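PDB 5IHS: endoglucanase, glycoside hydrolase family 5 protein from Cytophaga hutchinsonii, which probably hydrolyses internal beta-1,4-glucosidic bonds of cellulose as a TIM-barrel endoglucanase, helping the bacterium to live on crystalline cellulose. Local coordinates for residues Arg76-Cys81 against Asp319-Asn324. Residues are numbered along the deposited sequence; the frame is centred on the assembly and turned at random.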
ATOM      1  N   ARG A  76       3.089   6.783  13.164  1.00  7.19           N
ATOM      2  CA  ARG A  76       4.469   6.411  13.465  1.00  7.39           C
ATOM      3  C   ARG A  76       4.667   6.191  14.961  1.00  7.74           C
ATOM      4  O   ARG A  76       5.225   5.172  15.381  1.00  8.86           O
ATOM      5  CB  ARG A  76       5.423   7.503  12.986  1.00  7.83           C
ATOM      6  CG  ARG A  76       6.894   7.175  13.272  1.00  8.51           C
ATOM      7  CD  ARG A  76       7.795   8.367  13.037  1.00  9.12           C
ATOM      8  NE  ARG A  76       7.566   9.352  14.081  1.00  9.85           N
ATOM      9  CZ  ARG A  76       8.243  10.481  14.225  1.00 11.16           C
ATOM     10  NH1 ARG A  76       9.189  10.816  13.354  1.00 12.02           N
ATOM     11  NH2 ARG A  76       7.961  11.274  15.252  1.00 13.05           N
ATOM     12  N   ASP A  77       4.250   7.160  15.782  1.00  7.85           N
ATOM     13  CA  ASP A  77       4.637   7.156  17.190  1.00  9.03           C
ATOM     14  C   ASP A  77       3.845   6.148  18.010  1.00  8.74           C
ATOM     15  O   ASP A  77       4.399   5.516  18.913  1.00  9.74           O
ATOM     16  CB  ASP A  77       4.415   8.527  17.821  1.00 10.57           C
ATOM     17  CG  ASP A  77       5.359   9.593  17.307  1.00 13.32           C
ATOM     18  OD1 ASP A  77       6.375   9.269  16.650  1.00 14.40           O
ATOM     19  OD2 ASP A  77       5.078  10.779  17.590  1.00 15.37           O
ATOM     20  N   ASP A  78       2.548   6.011  17.745  1.00  7.88           N
ATOM     21  CA  ASP A  78       1.691   5.134  18.536  1.00  7.71           C
ATOM     22  C   ASP A  78       1.428   3.795  17.863  1.00  7.74           C
ATOM     23  O   ASP A  78       1.406   2.763  18.538  1.00  9.67           O
ATOM     24  CB  ASP A  78       0.356   5.824  18.847  1.00  8.47           C
ATOM     25  CG  ASP A  78      -0.526   4.981  19.742  1.00  8.83           C
ATOM     26  OD1 ASP A  78      -0.194   4.852  20.938  1.00 10.44           O
ATOM     27  OD2 ASP A  78      -1.521   4.419  19.238  1.00  9.93           O
ATOM     28  N   TRP A  79       1.197   3.783  16.555  1.00  7.16           N
ATOM     29  CA  TRP A  79       0.959   2.530  15.856  1.00  7.77           C
ATOM     30  C   TRP A  79       2.248   1.865  15.373  1.00  7.94           C
ATOM     31  O   TRP A  79       2.203   0.712  14.943  1.00  9.84           O
ATOM     32  CB  TRP A  79      -0.001   2.733  14.669  1.00  8.14           C
ATOM     33  CG  TRP A  79      -1.427   3.008  15.073  1.00  7.63           C
ATOM     34  CD1 TRP A  79      -1.867   3.944  15.967  1.00  8.44           C
ATOM     35  CD2 TRP A  79      -2.595   2.338  14.594  1.00  7.72           C
ATOM     36  NE1 TRP A  79      -3.232   3.895  16.078  1.00  8.52           N
ATOM     37  CE2 TRP A  79      -3.704   2.908  15.252  1.00  8.07           C
ATOM     38  CE3 TRP A  79      -2.806   1.294  13.692  1.00  8.42           C
ATOM     39  CZ2 TRP A  79      -5.006   2.465  15.037  1.00  9.57           C
ATOM     40  CZ3 TRP A  79      -4.104   0.862  13.486  1.00  9.85           C
ATOM     41  CH2 TRP A  79      -5.176   1.443  14.160  1.00 10.11           C
ATOM     42  N   LYS A  80       3.380   2.566  15.396  1.00  7.07           N
ATOM     43  CA  LYS A  80       4.661   2.014  14.946  1.00  7.39           C
ATOM     44  C   LYS A  80       4.622   1.624  13.467  1.00  6.98           C
ATOM     45  O   LYS A  80       5.286   0.678  13.046  1.00  8.01           O
ATOM     46  CB  LYS A  80       5.136   0.854  15.827  1.00  8.01           C
ATOM     47  CG  LYS A  80       5.068   1.142  17.327  1.00  8.75           C
ATOM     48  CD  LYS A  80       5.823   2.393  17.760  1.00 10.07           C
ATOM     49  CE  LYS A  80       5.737   2.567  19.274  1.00 11.29           C
ATOM     50  NZ  LYS A  80       6.369   3.816  19.752  1.00 11.84           N
ATOM     51  N   CYS A  81       3.892   2.387  12.659  1.00  6.68           N
ATOM     52  CA  CYS A  81       3.949   2.189  11.215  1.00  6.58           C
ATOM     53  C   CYS A  81       5.318   2.568  10.662  1.00  6.60           C
ATOM     54  O   CYS A  81       5.860   3.633  10.981  1.00  7.60           O
ATOM     55  CB  CYS A  81       2.911   3.063  10.514  1.00  6.98           C
ATOM     56  SG  CYS A  81       1.213   2.606  10.752  1.00  8.07           S
ATOM     57  N   ASP A 319      -0.340  -5.959  16.232  1.00  7.74           N
ATOM     58  CA  ASP A 319       0.665  -6.614  15.390  1.00  8.07           C
ATOM     59  C   ASP A 319       1.770  -5.639  14.986  1.00  7.68           C
ATOM     60  O   ASP A 319       2.956  -5.982  15.037  1.00  7.81           O
ATOM     61  CB  ASP A 319      -0.017  -7.248  14.172  1.00  8.36           C
ATOM     62  CG  ASP A 319       0.967  -7.843  13.169  1.00  8.93           C
ATOM     63  OD1 ASP A 319       1.420  -8.987  13.408  1.00 10.21           O
ATOM     64  OD2 ASP A 319       1.292  -7.172  12.148  1.00  9.21           O
ATOM     65  N   LEU A 320       1.406  -4.414  14.597  1.00  7.33           N
ATOM     66  CA  LEU A 320       2.410  -3.403  14.257  1.00  7.33           C
ATOM     67  C   LEU A 320       3.334  -3.105  15.431  1.00  7.32           C
ATOM     68  O   LEU A 320       4.558  -3.025  15.267  1.00  7.79           O
ATOM     69  CB  LEU A 320       1.737  -2.108  13.804  1.00  7.58           C
ATOM     70  CG  LEU A 320       1.023  -2.167  12.455  1.00  7.94           C
ATOM     71  CD1 LEU A 320       0.211  -0.915  12.228  1.00  9.50           C
ATOM     72  CD2 LEU A 320       2.001  -2.365  11.332  1.00  9.58           C
ATOM     73  N   ARG A 321       2.765  -2.888  16.615  1.00  7.63           N
ATOM     74  CA  ARG A 321       3.584  -2.544  17.770  1.00  8.10           C
ATOM     75  C   ARG A 321       4.532  -3.685  18.115  1.00  8.80           C
ATOM     76  O   ARG A 321       5.702  -3.459  18.439  1.00  9.75           O
ATOM     77  CB  ARG A 321       2.670  -2.175  18.940  1.00  8.37           C
ATOM     78  CG  ARG A 321       2.048  -0.793  18.762  1.00  8.76           C
ATOM     79  CD  ARG A 321       0.892  -0.491  19.713  1.00  9.17           C
ATOM     80  NE  ARG A 321       1.239  -0.446  21.125  1.00 10.21           N
ATOM     81  CZ  ARG A 321       1.702   0.625  21.757  1.00 10.37           C
ATOM     82  NH1 ARG A 321       1.944   1.761  21.111  1.00 11.43           N
ATOM     83  NH2 ARG A 321       1.940   0.550  23.057  1.00 11.52           N
ATOM     84  N   LEU A 322       4.043  -4.917  18.041  1.00  9.21           N
ATOM     85  CA  LEU A 322       4.845  -6.080  18.371  1.00 10.01           C
ATOM     86  C   LEU A 322       5.991  -6.267  17.391  1.00 10.08           C
ATOM     87  O   LEU A 322       7.122  -6.552  17.801  1.00 11.62           O
ATOM     88  CB  LEU A 322       3.936  -7.300  18.337  1.00 12.05           C
ATOM     89  CG  LEU A 322       4.603  -8.643  18.539  1.00 15.91           C
ATOM     90  CD1 LEU A 322       5.082  -8.743  19.968  1.00 17.95           C
ATOM     91  CD2 LEU A 322       3.633  -9.760  18.211  1.00 17.75           C
ATOM     92  N   LYS A 323       5.723  -6.138  16.097  1.00  9.20           N
ATOM     93  CA  LYS A 323       6.712  -6.488  15.089  1.00  9.94           C
ATOM     94  C   LYS A 323       7.588  -5.326  14.675  1.00  8.93           C
ATOM     95  O   LYS A 323       8.779  -5.523  14.407  1.00 10.30           O
ATOM     96  CB  LYS A 323       6.013  -7.085  13.883  1.00 12.12           C
ATOM     97  CG  LYS A 323       5.368  -8.379  14.296  1.00 13.66           C
ATOM     98  CD  LYS A 323       4.761  -9.093  13.155  1.00 14.09           C
ATOM     99  CE  LYS A 323       4.173 -10.413  13.577  1.00 13.09           C
ATOM    100  NZ  LYS A 323       3.226 -10.824  12.528  1.00 11.87           N
ATOM    101  N   ASN A 324       7.029  -4.124  14.598  1.00  7.40           N
ATOM    102  CA  ASN A 324       7.844  -2.973  14.245  1.00  7.60           C
ATOM    103  C   ASN A 324       8.469  -2.291  15.456  1.00  8.97           C
ATOM    104  O   ASN A 324       9.447  -1.554  15.297  1.00  9.31           O
ATOM    105  CB  ASN A 324       7.021  -1.936  13.484  1.00  7.55           C
ATOM    106  CG  ASN A 324       6.706  -2.345  12.061  1.00  7.50           C
ATOM    107  OD1 ASN A 324       7.211  -3.353  11.535  1.00  8.14           O
ATOM    108  ND2 ASN A 324       5.881  -1.541  11.418  1.00  7.52           N
TER
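Asn324 and Arg321, one turn apart on helix 311-329, each bond a backbone carbonyl of the turn that follows helix 69-77. Asn324 ND2 donates to Lys80 O at 2.8 Å, in both the amide and the carbonyl plane and nearly straight at 162°. Its OD1 accepts from Arg53, so the short amide donates and accepts at the same place, as its two unlike ends allow. A leucine here would probably leave Lys80 O and Arg53 without these mates. Arg321 suits the more exposed flank: bent at chi3 (64°), its long chain brings NH1 to a lone pair of Asp78 O at 2.8 Å, edge-on. Asp78 OD1 lies off the guanidinium plane, a long charge-only approach, while OD2 pairs with Arg317. Lys80 has positive phi where the chain leaves helical geometry; its CG packs on Arg321 CG at 3.9 Å, and the bend at chi2 (-55°) leads NZ back to Asp77 O. On the buried flank Leu320, branched and apolar, lays CD1 against the edge of the Trp79 ring, 4.0 Å from CE3, and against Cys81 SG. Strand 83-89 begins just beyond, so the contact ties the first helix-to-strand turn of the (beta/alpha)8 barrel to its last helix, where the TIM-barrel ring closes.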